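Peptide ABC transporter, peptide-binding protein (Thermus thermophilus, PDB 2D5W) binds oligopeptides, here caught with a pentapeptide, and probably delivers them to a membrane ABC transporter for uptake. Local coordinates at residues P143-D148 with A518-D523; P299-E304 with S566-G571; I308-N313 with G504-D509; N360-P365 with Q529-A534. One frame throughout, in Å; residues are numbered along the deposited sequence.

How the contacts relate
Contacts 1, 2 and 4 form a connected series, with contact 4 between the other two. Toward contact 1 it packs through Phe531 CE2, 3.5 Å from Ala518 CB, and through Leu362 CD1, 3.8 Å from Tyr146 OH; the centres of these two contacts are about 15 Å apart. Toward contact 2 the touch is Asn360 CB on Tyr568 OH, at 3.5 Å, with centres about 17 Å apart. Contact 3 stands aside, its nearest atoms about 6 Å from contact 4, but strand 293-308 carries the chain from contact 2 to it. Contact 2 reaches the ligand: its Ile302 packs on a basic side chain of the bound peptide.

Contact 1: P143-D148 with A518-D523; sequences PAYYYD and AVLEFD
Val519 sets its CG2 methyl over the centre of one face of the Tyr145 ring, 3.5 Å from the ring centroid and only 8° off the normal, a close CH-pi contact. With chi1 at -64°, the valine puts CG2 between its backbone N and carbonyl carbon, and this is the branch that meets the ring. Leu520 joins through CD2, which reaches 3.7 Å from Tyr145 CE2 and also touches Pro143 CB. Farther out, Tyr146 CA sits over one face of the Phe522 ring, 4.0 Å from that ring's centroid, while Phe522 CZ rests 3.5 Å from Tyr145 O. The one direct hydrogen bond between the segments is Tyr146 N to Val519 O, 2.9 Å with an angle of 158° at the hydrogen; the same oxygen takes a CA-H contact from Tyr145 CA at 3.2 Å. At the polar edge, Asp148 OD1 receives Tyr145 N within the type I beta turn from Tyr145 to Asp148 and also pairs with Arg126, while Tyr145 OH bonds Asp122. A leucine in place of Tyr145 would probably leave the Val519 methyl without its flat aromatic seat and Asp122 without its hydroxyl partner. The contact thus ties the loop after strand 136-141 to the connection between helices 509-518 and 524-541, with Leu81 of strand 78-86 touching Ala144 and Arg527 of helix 524-541 touching Tyr146.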
loop_
_atom_site.group_PDB
_atom_site.type_symbol
_atom_site.label_atom_id
_atom_site.label_comp_id
_atom_site.label_asym_id
_atom_site.label_seq_id
_atom_site.Cartn_x
_atom_site.Cartn_y
_atom_site.Cartn_z
ATOM N N PRO A 143 9.115 -3.096 -22.520
ATOM C CA PRO A 143 8.590 -1.823 -23.020
ATOM C C PRO A 143 8.393 -0.827 -21.881
ATOM O O PRO A 143 8.154 -1.221 -20.737
ATOM C CB PRO A 143 7.270 -2.229 -23.665
ATOM C CG PRO A 143 6.804 -3.329 -22.767
ATOM C CD PRO A 143 8.069 -4.136 -22.543
ATOM N N ALA A 144 8.491 0.458 -22.197
ATOM C CA ALA A 144 8.322 1.502 -21.198
ATOM C C ALA A 144 6.846 1.800 -20.972
ATOM O O ALA A 144 6.043 1.751 -21.910
ATOM C CB ALA A 144 9.044 2.766 -21.643
ATOM N N TYR A 145 6.497 2.100 -19.724
ATOM C CA TYR A 145 5.128 2.442 -19.354
ATOM C C TYR A 145 5.084 3.938 -19.065
ATOM O O TYR A 145 6.105 4.545 -18.735
ATOM C CB TYR A 145 4.674 1.661 -18.118
ATOM C CG TYR A 145 4.400 0.189 -18.354
ATOM C CD1 TYR A 145 3.905 -0.616 -17.327
ATOM C CD2 TYR A 145 4.627 -0.403 -19.599
ATOM C CE1 TYR A 145 3.645 -1.969 -17.532
ATOM C CE2 TYR A 145 4.373 -1.755 -19.811
ATOM C CZ TYR A 145 3.882 -2.531 -18.778
ATOM O OH TYR A 145 3.636 -3.866 -19.005
ATOM N N TYR A 146 3.897 4.527 -19.168
ATOM C CA TYR A 146 3.730 5.960 -18.974
ATOM C C TYR A 146 4.181 6.509 -17.626
ATOM O O TYR A 146 4.496 7.693 -17.517
ATOM C CB TYR A 146 2.265 6.346 -19.211
ATOM C CG TYR A 146 1.340 6.069 -18.043
ATOM C CD1 TYR A 146 1.014 7.078 -17.137
ATOM C CD2 TYR A 146 0.802 4.799 -17.838
ATOM C CE1 TYR A 146 0.174 6.829 -16.054
ATOM C CE2 TYR A 146 -0.038 4.541 -16.756
ATOM C CZ TYR A 146 -0.345 5.559 -15.872
ATOM O OH TYR A 146 -1.162 5.310 -14.790
ATOM N N TYR A 147 4.223 5.651 -16.611
ATOM C CA TYR A 147 4.592 6.078 -15.264
ATOM C C TYR A 147 6.002 5.738 -14.796
ATOM O O TYR A 147 6.334 5.969 -13.634
ATOM C CB TYR A 147 3.588 5.500 -14.260
ATOM C CG TYR A 147 3.475 3.982 -14.251
ATOM C CD1 TYR A 147 4.597 3.169 -14.077
ATOM C CD2 TYR A 147 2.230 3.362 -14.343
ATOM C CE1 TYR A 147 4.479 1.781 -13.989
ATOM C CE2 TYR A 147 2.101 1.978 -14.253
ATOM C CZ TYR A 147 3.227 1.193 -14.074
ATOM O OH TYR A 147 3.108 -0.172 -13.960
ATOM N N ASP A 148 6.841 5.210 -15.678
ATOM C CA ASP A 148 8.185 4.814 -15.267
ATOM C C ASP A 148 9.095 5.908 -14.703
ATOM O O ASP A 148 10.020 5.605 -13.945
ATOM C CB ASP A 148 8.873 4.073 -16.415
ATOM C CG ASP A 148 8.291 2.682 -16.640
ATOM O OD1 ASP A 148 8.490 2.121 -17.736
ATOM O OD2 ASP A 148 7.643 2.140 -15.715
ATOM N N ALA A 518 -3.275 0.307 -22.138
ATOM C CA ALA A 518 -3.332 1.624 -21.523
ATOM C C ALA A 518 -2.024 2.090 -20.902
ATOM O O ALA A 518 -1.672 3.259 -21.020
ATOM C CB ALA A 518 -4.438 1.662 -20.478
ATOM N N VAL A 519 -1.303 1.190 -20.240
ATOM C CA VAL A 519 -0.051 1.587 -19.606
ATOM C C VAL A 519 1.030 1.933 -20.622
ATOM O O VAL A 519 2.021 2.577 -20.277
ATOM C CB VAL A 519 0.481 0.500 -18.633
ATOM C CG1 VAL A 519 -0.500 0.314 -17.482
ATOM C CG2 VAL A 519 0.710 -0.807 -19.363
ATOM N N LEU A 520 0.832 1.510 -21.869
ATOM C CA LEU A 520 1.772 1.795 -22.951
ATOM C C LEU A 520 1.372 3.074 -23.679
ATOM O O LEU A 520 2.089 3.540 -24.569
ATOM C CB LEU A 520 1.783 0.653 -23.965
ATOM C CG LEU A 520 2.266 -0.725 -23.516
ATOM C CD1 LEU A 520 1.928 -1.746 -24.591
ATOM C CD2 LEU A 520 3.764 -0.694 -23.251
ATOM N N GLU A 521 0.220 3.629 -23.317
ATOM C CA GLU A 521 -0.268 4.841 -23.964
ATOM C C GLU A 521 0.284 6.094 -23.311
ATOM O O GLU A 521 -0.090 6.438 -22.188
ATOM C CB GLU A 521 -1.797 4.885 -23.928
ATOM C CG GLU A 521 -2.369 6.077 -24.672
ATOM C CD GLU A 521 -1.885 6.134 -26.110
ATOM O OE1 GLU A 521 -2.303 5.268 -26.905
ATOM O OE2 GLU A 521 -1.076 7.031 -26.441
ATOM N N PHE A 522 1.170 6.790 -24.012
ATOM C CA PHE A 522 1.748 8.002 -23.458
ATOM C C PHE A 522 0.878 9.232 -23.657
ATOM O O PHE A 522 1.179 10.303 -23.134
ATOM C CB PHE A 522 3.159 8.222 -24.008
ATOM C CG PHE A 522 4.182 7.327 -23.373
ATOM C CD1 PHE A 522 4.231 5.972 -23.681
ATOM C CD2 PHE A 522 5.055 7.824 -22.414
ATOM C CE1 PHE A 522 5.133 5.123 -23.038
ATOM C CE2 PHE A 522 5.958 6.987 -21.765
ATOM C CZ PHE A 522 5.998 5.634 -22.077
ATOM N N ASP A 523 -0.208 9.081 -24.410
ATOM C CA ASP A 523 -1.132 10.189 -24.600
ATOM C C ASP A 523 -2.134 10.101 -23.450
ATOM O O ASP A 523 -2.845 9.102 -23.310
ATOM C CB ASP A 523 -1.864 10.077 -25.934
ATOM C CG ASP A 523 -2.906 11.157 -26.101
ATOM O OD1 ASP A 523 -4.105 10.864 -25.911
ATOM O OD2 ASP A 523 -2.520 12.308 -26.402
#

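Contact 2: P299-E304 with S566-G571; sequences PGAIWE and SAYSGG
Tyr568 has CG anti to its carbonyl carbon (chi1 -65°), which carries the ring across to Ala301, whose methyl is aimed at it. Ala301 is the centre of an inverse gamma turn, phi -91° and psi 77°, at the corner where strand 293-308 changes face; this is a solute-binding protein of the periplasmic-binding-protein type, and the following residue, Ile302, packs on the bound peptide. The methyl and the ring meet obliquely: Ala301 CB is 3.7 Å from Tyr568 OH and 4.0 Å from CE2 of the same ring. The tyrosine also touches Val359, Asn360 and Leu472 of neighbouring loops. Just before the corner the two backbones run close, Gly300 CA 4.1 Å from Ala567 O. Here Pro299 O accepts a CA-H contact from Ala567 CA at 3.2 Å, and Ala567 CB lies 3.4 Å from that same oxygen. The turn from Tyr568 to Gly571 is type II and is closed by Gly571 N on Tyr568 O. Polar linkage between the segments passes through a single water, which accepts from Ala301 N at 2.9 Å and can donate to Ala567 O at 2.8 Å.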
loop_
_atom_site.group_PDB
_atom_site.type_symbol
_atom_site.label_atom_id
_atom_site.label_comp_id
_atom_site.label_asym_id
_atom_site.label_seq_id
_atom_site.Cartn_x
_atom_site.Cartn_y
_atom_site.Cartn_z
ATOM N N PRO A 299 -7.020 14.536 1.035
ATOM C CA PRO A 299 -7.550 13.535 0.109
ATOM C C PRO A 299 -6.401 12.771 -0.542
ATOM O O PRO A 299 -5.320 13.317 -0.749
ATOM C CB PRO A 299 -8.327 14.377 -0.900
ATOM C CG PRO A 299 -8.801 15.524 -0.071
ATOM C CD PRO A 299 -7.557 15.870 0.717
ATOM N N GLY A 300 -6.639 11.504 -0.846
ATOM C CA GLY A 300 -5.614 10.695 -1.476
ATOM C C GLY A 300 -6.263 9.545 -2.211
ATOM O O GLY A 300 -7.487 9.451 -2.265
ATOM N N ALA A 301 -5.450 8.674 -2.790
ATOM C CA ALA A 301 -5.970 7.519 -3.506
ATOM C C ALA A 301 -6.047 6.401 -2.475
ATOM O O ALA A 301 -5.210 5.503 -2.443
ATOM C CB ALA A 301 -5.031 7.147 -4.645
ATOM N N ILE A 302 -7.068 6.485 -1.629
ATOM C CA ILE A 302 -7.292 5.534 -0.548
ATOM C C ILE A 302 -8.672 4.937 -0.781
ATOM O O ILE A 302 -9.696 5.594 -0.575
ATOM C CB ILE A 302 -7.240 6.257 0.808
ATOM C CG1 ILE A 302 -5.960 7.097 0.889
ATOM C CG2 ILE A 302 -7.273 5.239 1.942
ATOM C CD1 ILE A 302 -5.994 8.177 1.952
ATOM N N TRP A 303 -8.689 3.677 -1.190
ATOM C CA TRP A 303 -9.926 3.007 -1.548
ATOM C C TRP A 303 -10.375 1.916 -0.588
ATOM O O TRP A 303 -9.825 0.809 -0.587
ATOM C CB TRP A 303 -9.760 2.453 -2.969
ATOM C CG TRP A 303 -10.925 1.695 -3.512
ATOM C CD1 TRP A 303 -12.202 2.149 -3.679
ATOM C CD2 TRP A 303 -10.909 0.350 -3.997
ATOM N NE1 TRP A 303 -12.984 1.166 -4.240
ATOM C CE2 TRP A 303 -12.214 0.051 -4.448
ATOM C CE3 TRP A 303 -9.916 -0.632 -4.098
ATOM C CZ2 TRP A 303 -12.551 -1.193 -4.989
ATOM C CZ3 TRP A 303 -10.251 -1.866 -4.636
ATOM C CH2 TRP A 303 -11.558 -2.136 -5.075
ATOM N N GLU A 304 -11.370 2.244 0.235
ATOM C CA GLU A 304 -11.930 1.283 1.183
ATOM C C GLU A 304 -12.806 0.353 0.345
ATOM O O GLU A 304 -13.664 0.807 -0.421
ATOM C CB GLU A 304 -12.767 1.998 2.247
ATOM C CG GLU A 304 -13.237 1.086 3.383
ATOM C CD GLU A 304 -12.136 0.699 4.364
ATOM O OE1 GLU A 304 -12.392 -0.188 5.209
ATOM O OE2 GLU A 304 -11.026 1.275 4.308
ATOM N N SER A 566 0.342 15.221 1.102
ATOM C CA SER A 566 -0.521 15.611 -0.003
ATOM C C SER A 566 -1.067 14.311 -0.575
ATOM O O SER A 566 -0.742 13.234 -0.085
ATOM C CB SER A 566 0.267 16.367 -1.074
ATOM O OG SER A 566 1.197 15.512 -1.711
ATOM N N ALA A 567 -1.890 14.408 -1.610
ATOM C CA ALA A 567 -2.473 13.216 -2.212
ATOM C C ALA A 567 -1.436 12.159 -2.583
ATOM O O ALA A 567 -1.661 10.964 -2.387
ATOM C CB ALA A 567 -3.283 13.599 -3.441
ATOM N N TYR A 568 -0.294 12.600 -3.104
ATOM C CA TYR A 568 0.742 11.669 -3.524
ATOM C C TYR A 568 2.152 11.944 -2.999
ATOM O O TYR A 568 3.126 11.434 -3.551
ATOM C CB TYR A 568 0.764 11.589 -5.055
ATOM C CG TYR A 568 -0.497 11.001 -5.653
ATOM C CD1 TYR A 568 -1.407 11.800 -6.342
ATOM C CD2 TYR A 568 -0.765 9.635 -5.551
ATOM C CE1 TYR A 568 -2.553 11.251 -6.923
ATOM C CE2 TYR A 568 -1.906 9.074 -6.128
ATOM C CZ TYR A 568 -2.793 9.889 -6.814
ATOM O OH TYR A 568 -3.904 9.342 -7.417
ATOM N N SER A 569 2.273 12.735 -1.936
ATOM C CA SER A 569 3.594 13.020 -1.380
ATOM C C SER A 569 4.268 11.702 -0.998
ATOM O O SER A 569 3.638 10.821 -0.408
ATOM C CB SER A 569 3.479 13.932 -0.154
ATOM O OG SER A 569 2.648 13.370 0.847
ATOM N N GLY A 570 5.546 11.569 -1.340
ATOM C CA GLY A 570 6.266 10.343 -1.046
ATOM C C GLY A 570 5.749 9.195 -1.895
ATOM O O GLY A 570 6.031 8.028 -1.624
ATOM N N GLY A 571 4.980 9.538 -2.925
ATOM C CA GLY A 571 4.413 8.543 -3.813
ATOM C C GLY A 571 3.019 8.096 -3.404
ATOM O O GLY A 571 2.084 8.170 -4.199
HETATM O O HOH W 1 -2.591 8.334 -2.444
#

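Contact 3: I308-N313 with G504-D509; sequences INKFEN and GGWRND
Gly504 O is gripped twice by Lys310: its backbone N donates at 3.0 Å, and NZ of the same residue comes back to it with a weak bond of 3.1 Å. The return is possible because the lysine chain bends at chi3 and chi4 (-66° and -63°), curling over the glycine carbonyl. NZ also donates to Ile308 O at 3.0 Å, in the carbonyl plane, and to Pro543 O beyond the segments. One bond before NZ, Lys310 CE packs 3.5 Å from Trp506 CB. Phe311 places one ring face over Gly505 CA, its CZ 3.5 Å from that carbon, and an Asx turn, Asn309 OD1 to Phe311 N, fixes the backbone leading to it. Both glycines matter to the fit, since a CB on Gly504 would collide with Lys310 NZ and Ile308 O, and one on Gly505 with Phe311 CZ. Three main-chain carbonyl oxygens around NZ would probably stabilise a charged ammonium in this buried place, with no carboxylate among these partners.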
loop_
_atom_site.group_PDB
_atom_site.type_symbol
_atom_site.label_atom_id
_atom_site.label_comp_id
_atom_site.label_asym_id
_atom_site.label_seq_id
_atom_site.Cartn_x
_atom_site.Cartn_y
_atom_site.Cartn_z
ATOM N N ILE A 308 -13.137 -10.237 -2.357
ATOM C CA ILE A 308 -13.932 -11.457 -2.359
ATOM C C ILE A 308 -13.105 -12.611 -2.905
ATOM O O ILE A 308 -12.549 -12.509 -3.998
ATOM C CB ILE A 308 -15.163 -11.289 -3.280
ATOM C CG1 ILE A 308 -15.988 -10.071 -2.849
ATOM C CG2 ILE A 308 -15.992 -12.565 -3.288
ATOM C CD1 ILE A 308 -16.673 -10.212 -1.515
ATOM N N ASN A 309 -13.018 -13.700 -2.151
ATOM C CA ASN A 309 -12.270 -14.860 -2.617
ATOM C C ASN A 309 -13.076 -15.509 -3.744
ATOM O O ASN A 309 -14.207 -15.942 -3.526
ATOM C CB ASN A 309 -12.084 -15.864 -1.481
ATOM C CG ASN A 309 -11.184 -17.017 -1.872
ATOM O OD1 ASN A 309 -11.112 -17.383 -3.042
ATOM N ND2 ASN A 309 -10.504 -17.605 -0.896
ATOM N N LYS A 310 -12.502 -15.564 -4.942
ATOM C CA LYS A 310 -13.184 -16.158 -6.088
ATOM C C LYS A 310 -12.464 -17.400 -6.601
ATOM O O LYS A 310 -12.719 -17.855 -7.722
ATOM C CB LYS A 310 -13.310 -15.120 -7.208
ATOM C CG LYS A 310 -14.126 -13.894 -6.810
ATOM C CD LYS A 310 -14.073 -12.799 -7.872
ATOM C CE LYS A 310 -12.673 -12.208 -8.018
ATOM N NZ LYS A 310 -12.207 -11.526 -6.774
ATOM N N PHE A 311 -11.566 -17.950 -5.788
ATOM C CA PHE A 311 -10.824 -19.147 -6.184
ATOM C C PHE A 311 -11.704 -20.383 -6.096
ATOM O O PHE A 311 -12.082 -20.817 -5.009
ATOM C CB PHE A 311 -9.586 -19.337 -5.308
ATOM C CG PHE A 311 -8.504 -18.332 -5.566
ATOM C CD1 PHE A 311 -8.401 -17.179 -4.795
ATOM C CD2 PHE A 311 -7.593 -18.534 -6.594
ATOM C CE1 PHE A 311 -7.403 -16.243 -5.046
ATOM C CE2 PHE A 311 -6.593 -17.605 -6.854
ATOM C CZ PHE A 311 -6.496 -16.457 -6.079
ATOM N N GLU A 312 -12.005 -20.953 -7.257
ATOM C CA GLU A 312 -12.860 -22.125 -7.353
ATOM C C GLU A 312 -12.316 -23.400 -6.712
ATOM O O GLU A 312 -13.066 -24.351 -6.496
ATOM C CB GLU A 312 -13.210 -22.370 -8.823
ATOM C CG GLU A 312 -14.155 -21.314 -9.388
ATOM C CD GLU A 312 -14.168 -21.272 -10.903
ATOM O OE1 GLU A 312 -14.337 -22.337 -11.532
ATOM O OE2 GLU A 312 -14.018 -20.165 -11.466
ATOM N N ASN A 313 -11.021 -23.432 -6.407
ATOM C CA ASN A 313 -10.446 -24.615 -5.777
ATOM C C ASN A 313 -10.809 -24.680 -4.293
ATOM O O ASN A 313 -10.576 -25.695 -3.639
ATOM C CB ASN A 313 -8.926 -24.652 -5.956
ATOM C CG ASN A 313 -8.249 -23.399 -5.455
ATOM O OD1 ASN A 313 -8.396 -22.327 -6.038
ATOM N ND2 ASN A 313 -7.500 -23.527 -4.366
ATOM N N GLY A 504 -7.870 -11.664 -4.850
ATOM C CA GLY A 504 -9.164 -12.325 -4.933
ATOM C C GLY A 504 -9.306 -13.278 -6.112
ATOM O O GLY A 504 -10.343 -13.926 -6.262
ATOM N N GLY A 505 -8.285 -13.336 -6.966
ATOM C CA GLY A 505 -8.293 -14.245 -8.104
ATOM C C GLY A 505 -9.218 -13.971 -9.277
ATOM O O GLY A 505 -9.766 -14.903 -9.859
ATOM N N TRP A 506 -9.384 -12.709 -9.650
ATOM C CA TRP A 506 -10.252 -12.363 -10.771
ATOM C C TRP A 506 -9.535 -12.492 -12.105
ATOM O O TRP A 506 -8.331 -12.259 -12.204
ATOM C CB TRP A 506 -10.746 -10.922 -10.634
ATOM C CG TRP A 506 -11.830 -10.538 -11.614
ATOM C CD1 TRP A 506 -13.027 -11.174 -11.806
ATOM C CD2 TRP A 506 -11.856 -9.375 -12.455
ATOM N NE1 TRP A 506 -13.799 -10.474 -12.704
ATOM C CE2 TRP A 506 -13.105 -9.366 -13.118
ATOM C CE3 TRP A 506 -10.948 -8.339 -12.708
ATOM C CZ2 TRP A 506 -13.470 -8.359 -14.017
ATOM C CZ3 TRP A 506 -11.311 -7.334 -13.602
ATOM C CH2 TRP A 506 -12.565 -7.354 -14.245
ATOM N N ARG A 507 -10.286 -12.873 -13.131
ATOM C CA ARG A 507 -9.740 -12.961 -14.474
ATOM C C ARG A 507 -10.764 -12.497 -15.496
ATOM O O ARG A 507 -11.871 -13.032 -15.571
ATOM C CB ARG A 507 -9.290 -14.379 -14.838
ATOM C CG ARG A 507 -8.836 -14.456 -16.298
ATOM C CD ARG A 507 -8.189 -15.773 -16.678
ATOM N NE ARG A 507 -7.786 -15.754 -18.082
ATOM C CZ ARG A 507 -7.066 -16.703 -18.670
ATOM N NH1 ARG A 507 -6.751 -16.595 -19.954
ATOM N NH2 ARG A 507 -6.658 -17.754 -17.974
ATOM N N ASN A 508 -10.393 -11.482 -16.262
ATOM C CA ASN A 508 -11.239 -10.957 -17.325
ATOM C C ASN A 508 -10.252 -10.576 -18.413
ATOM O O ASN A 508 -9.503 -9.607 -18.277
ATOM C CB ASN A 508 -12.032 -9.736 -16.859
ATOM C CG ASN A 508 -12.997 -9.234 -17.918
ATOM O OD1 ASN A 508 -12.591 -8.626 -18.908
ATOM N ND2 ASN A 508 -14.284 -9.502 -17.721
ATOM N N ASP A 509 -10.235 -11.358 -19.487
ATOM C CA ASP A 509 -9.290 -11.127 -20.569
ATOM C C ASP A 509 -9.405 -9.770 -21.241
ATOM O O ASP A 509 -8.392 -9.196 -21.642
ATOM C CB ASP A 509 -9.384 -12.252 -21.604
ATOM C CG ASP A 509 -8.933 -13.590 -21.041
ATOM O OD1 ASP A 509 -8.257 -13.600 -19.991
ATOM O OD2 ASP A 509 -9.244 -14.634 -21.652
#

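Contact 4: N360-P365 with Q529-A534; sequences NPLFNP and QLFWRA
Stacking dominates: the Asn364 amide lies over one face of the Trp532 indole, the two planes only 10° apart, with Asn364 CG 3.6 Å from Trp532 CD2. The asparagine keeps CG opposite its backbone N (chi1 -176°), which also brings CB over the five-membered ring, 3.6 Å from its centroid. Pro365 CD meets the six-membered part of the indole obliquely, 3.7 Å from Trp532 CZ2. A second apolar meeting is Leu362 on Phe531, where CD1 stands over one face of the phenyl ring, 3.9 Å from its centroid.

Among polar links, Asn364 ND2 donates to Trp532 O at 3.1 Å, the oxygen close to the amide plane but the bond bent, 140° at the hydrogen. Asn364 OD1 is taken by Asn366 N, so both ends of the amide are held and its rotation is set. Trp532 NE1 sits 3.0 Å from Phe363 O and 3.1 Å from Leu362 O. Gln535, one turn along helix 524-541, binds Leu362 O and Asn364 N. With an alanine here instead of Trp532, the Asn364 amide would probably lose the surface it rests on and a gap would open beside Pro365. The Asn364 amide both stacks on the indole and bonds to the main chain of the same tryptophan, so one residue pair holds loop and helix together in two ways.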
loop_
_atom_site.group_PDB
_atom_site.type_symbol
_atom_site.label_atom_id
_atom_site.label_comp_id
_atom_site.label_asym_id
_atom_site.label_seq_id
_atom_site.Cartn_x
_atom_site.Cartn_y
_atom_site.Cartn_z
ATOM N N ASN A 360 -7.038 10.854 -8.990
ATOM C CA ASN A 360 -6.331 10.394 -10.182
ATOM C C ASN A 360 -7.235 10.701 -11.383
ATOM O O ASN A 360 -8.389 10.281 -11.414
ATOM C CB ASN A 360 -6.066 8.888 -10.108
ATOM C CG ASN A 360 -5.160 8.404 -11.223
ATOM O OD1 ASN A 360 -5.375 8.722 -12.393
ATOM N ND2 ASN A 360 -4.145 7.628 -10.870
ATOM N N PRO A 361 -6.724 11.437 -12.386
ATOM C CA PRO A 361 -7.539 11.769 -13.562
ATOM C C PRO A 361 -8.116 10.581 -14.332
ATOM O O PRO A 361 -9.009 10.756 -15.163
ATOM C CB PRO A 361 -6.596 12.620 -14.413
ATOM C CG PRO A 361 -5.246 12.115 -14.039
ATOM C CD PRO A 361 -5.353 11.955 -12.537
ATOM N N LEU A 362 -7.615 9.379 -14.065
ATOM C CA LEU A 362 -8.123 8.188 -14.740
ATOM C C LEU A 362 -9.494 7.767 -14.199
ATOM O O LEU A 362 -10.184 6.958 -14.812
ATOM C CB LEU A 362 -7.132 7.030 -14.588
ATOM C CG LEU A 362 -5.771 7.230 -15.261
ATOM C CD1 LEU A 362 -4.839 6.096 -14.859
ATOM C CD2 LEU A 362 -5.940 7.284 -16.777
ATOM N N PHE A 363 -9.871 8.311 -13.046
ATOM C CA PHE A 363 -11.154 8.017 -12.408
ATOM C C PHE A 363 -12.328 8.152 -13.380
ATOM O O PHE A 363 -12.454 9.159 -14.072
ATOM C CB PHE A 363 -11.347 8.971 -11.222
ATOM C CG PHE A 363 -12.755 9.022 -10.688
ATOM C CD1 PHE A 363 -13.300 7.950 -9.985
ATOM C CD2 PHE A 363 -13.529 10.167 -10.865
ATOM C CE1 PHE A 363 -14.594 8.023 -9.465
ATOM C CE2 PHE A 363 -14.817 10.248 -10.350
ATOM C CZ PHE A 363 -15.351 9.175 -9.649
ATOM N N ASN A 364 -13.184 7.133 -13.427
ATOM C CA ASN A 364 -14.361 7.157 -14.298
ATOM C C ASN A 364 -15.619 7.298 -13.440
ATOM O O ASN A 364 -16.007 6.369 -12.739
ATOM C CB ASN A 364 -14.458 5.870 -15.122
ATOM C CG ASN A 364 -15.607 5.904 -16.119
ATOM O OD1 ASN A 364 -16.451 6.802 -16.078
ATOM N ND2 ASN A 364 -15.649 4.923 -17.011
ATOM N N PRO A 365 -16.276 8.465 -13.491
ATOM C CA PRO A 365 -17.490 8.707 -12.704
ATOM C C PRO A 365 -18.764 8.117 -13.303
ATOM O O PRO A 365 -19.824 8.171 -12.680
ATOM C CB PRO A 365 -17.556 10.227 -12.657
ATOM C CG PRO A 365 -17.083 10.595 -14.032
ATOM C CD PRO A 365 -15.881 9.682 -14.228
ATOM N N GLN A 529 -9.231 7.005 -21.853
ATOM C CA GLN A 529 -10.318 6.309 -22.544
ATOM C C GLN A 529 -10.252 4.804 -22.301
ATOM O O GLN A 529 -11.268 4.166 -22.040
ATOM C CB GLN A 529 -10.263 6.578 -24.053
ATOM C CG GLN A 529 -10.323 8.046 -24.438
ATOM C CD GLN A 529 -10.327 8.258 -25.941
ATOM O OE1 GLN A 529 -9.619 7.573 -26.682
ATOM N NE2 GLN A 529 -11.116 9.224 -26.399
ATOM N N LEU A 530 -9.053 4.239 -22.392
ATOM C CA LEU A 530 -8.874 2.810 -22.179
ATOM C C LEU A 530 -9.171 2.424 -20.734
ATOM O O LEU A 530 -9.845 1.426 -20.480
ATOM C CB LEU A 530 -7.453 2.398 -22.570
ATOM C CG LEU A 530 -7.165 2.534 -24.070
ATOM C CD1 LEU A 530 -5.674 2.403 -24.335
ATOM C CD2 LEU A 530 -7.946 1.481 -24.835
ATOM N N PHE A 531 -8.672 3.212 -19.785
ATOM C CA PHE A 531 -8.928 2.929 -18.378
ATOM C C PHE A 531 -10.415 3.077 -18.048
ATOM O O PHE A 531 -10.933 2.378 -17.176
ATOM C CB PHE A 531 -8.095 3.853 -17.489
ATOM C CG PHE A 531 -6.782 3.258 -17.059
ATOM C CD1 PHE A 531 -6.735 2.305 -16.043
ATOM C CD2 PHE A 531 -5.593 3.647 -17.669
ATOM C CE1 PHE A 531 -5.521 1.750 -15.641
ATOM C CE2 PHE A 531 -4.373 3.096 -17.272
ATOM C CZ PHE A 531 -4.339 2.147 -16.256
ATOM N N TRP A 532 -11.103 3.983 -18.741
ATOM C CA TRP A 532 -12.528 4.172 -18.496
ATOM C C TRP A 532 -13.296 2.938 -18.944
ATOM O O TRP A 532 -14.220 2.492 -18.264
ATOM C CB TRP A 532 -13.035 5.425 -19.220
ATOM C CG TRP A 532 -12.863 6.673 -18.403
ATOM C CD1 TRP A 532 -11.885 6.920 -17.477
ATOM C CD2 TRP A 532 -13.692 7.841 -18.430
ATOM N NE1 TRP A 532 -12.060 8.164 -16.923
ATOM C CE2 TRP A 532 -13.159 8.753 -17.492
ATOM C CE3 TRP A 532 -14.836 8.206 -19.155
ATOM C CZ2 TRP A 532 -13.731 10.008 -17.258
ATOM C CZ3 TRP A 532 -15.405 9.456 -18.921
ATOM C CH2 TRP A 532 -14.850 10.340 -17.980
ATOM N N ARG A 533 -12.904 2.369 -20.080
ATOM C CA ARG A 533 -13.563 1.170 -20.577
ATOM C C ARG A 533 -13.284 0.017 -19.617
ATOM O O ARG A 533 -14.167 -0.790 -19.334
ATOM C CB ARG A 533 -13.065 0.832 -21.987
ATOM C CG ARG A 533 -13.022 2.036 -22.926
ATOM C CD ARG A 533 -14.240 2.935 -22.747
ATOM N NE ARG A 533 -13.973 4.308 -23.173
ATOM C CZ ARG A 533 -14.779 5.335 -22.927
ATOM N NH1 ARG A 533 -14.458 6.550 -23.352
ATOM N NH2 ARG A 533 -15.905 5.152 -22.249
ATOM N N ALA A 534 -12.058 -0.054 -19.104
ATOM C CA ALA A 534 -11.700 -1.107 -18.161
ATOM C C ALA A 534 -12.548 -0.993 -16.892
ATOM O O ALA A 534 -12.990 -2.002 -16.338
ATOM C CB ALA A 534 -10.217 -1.023 -17.812
#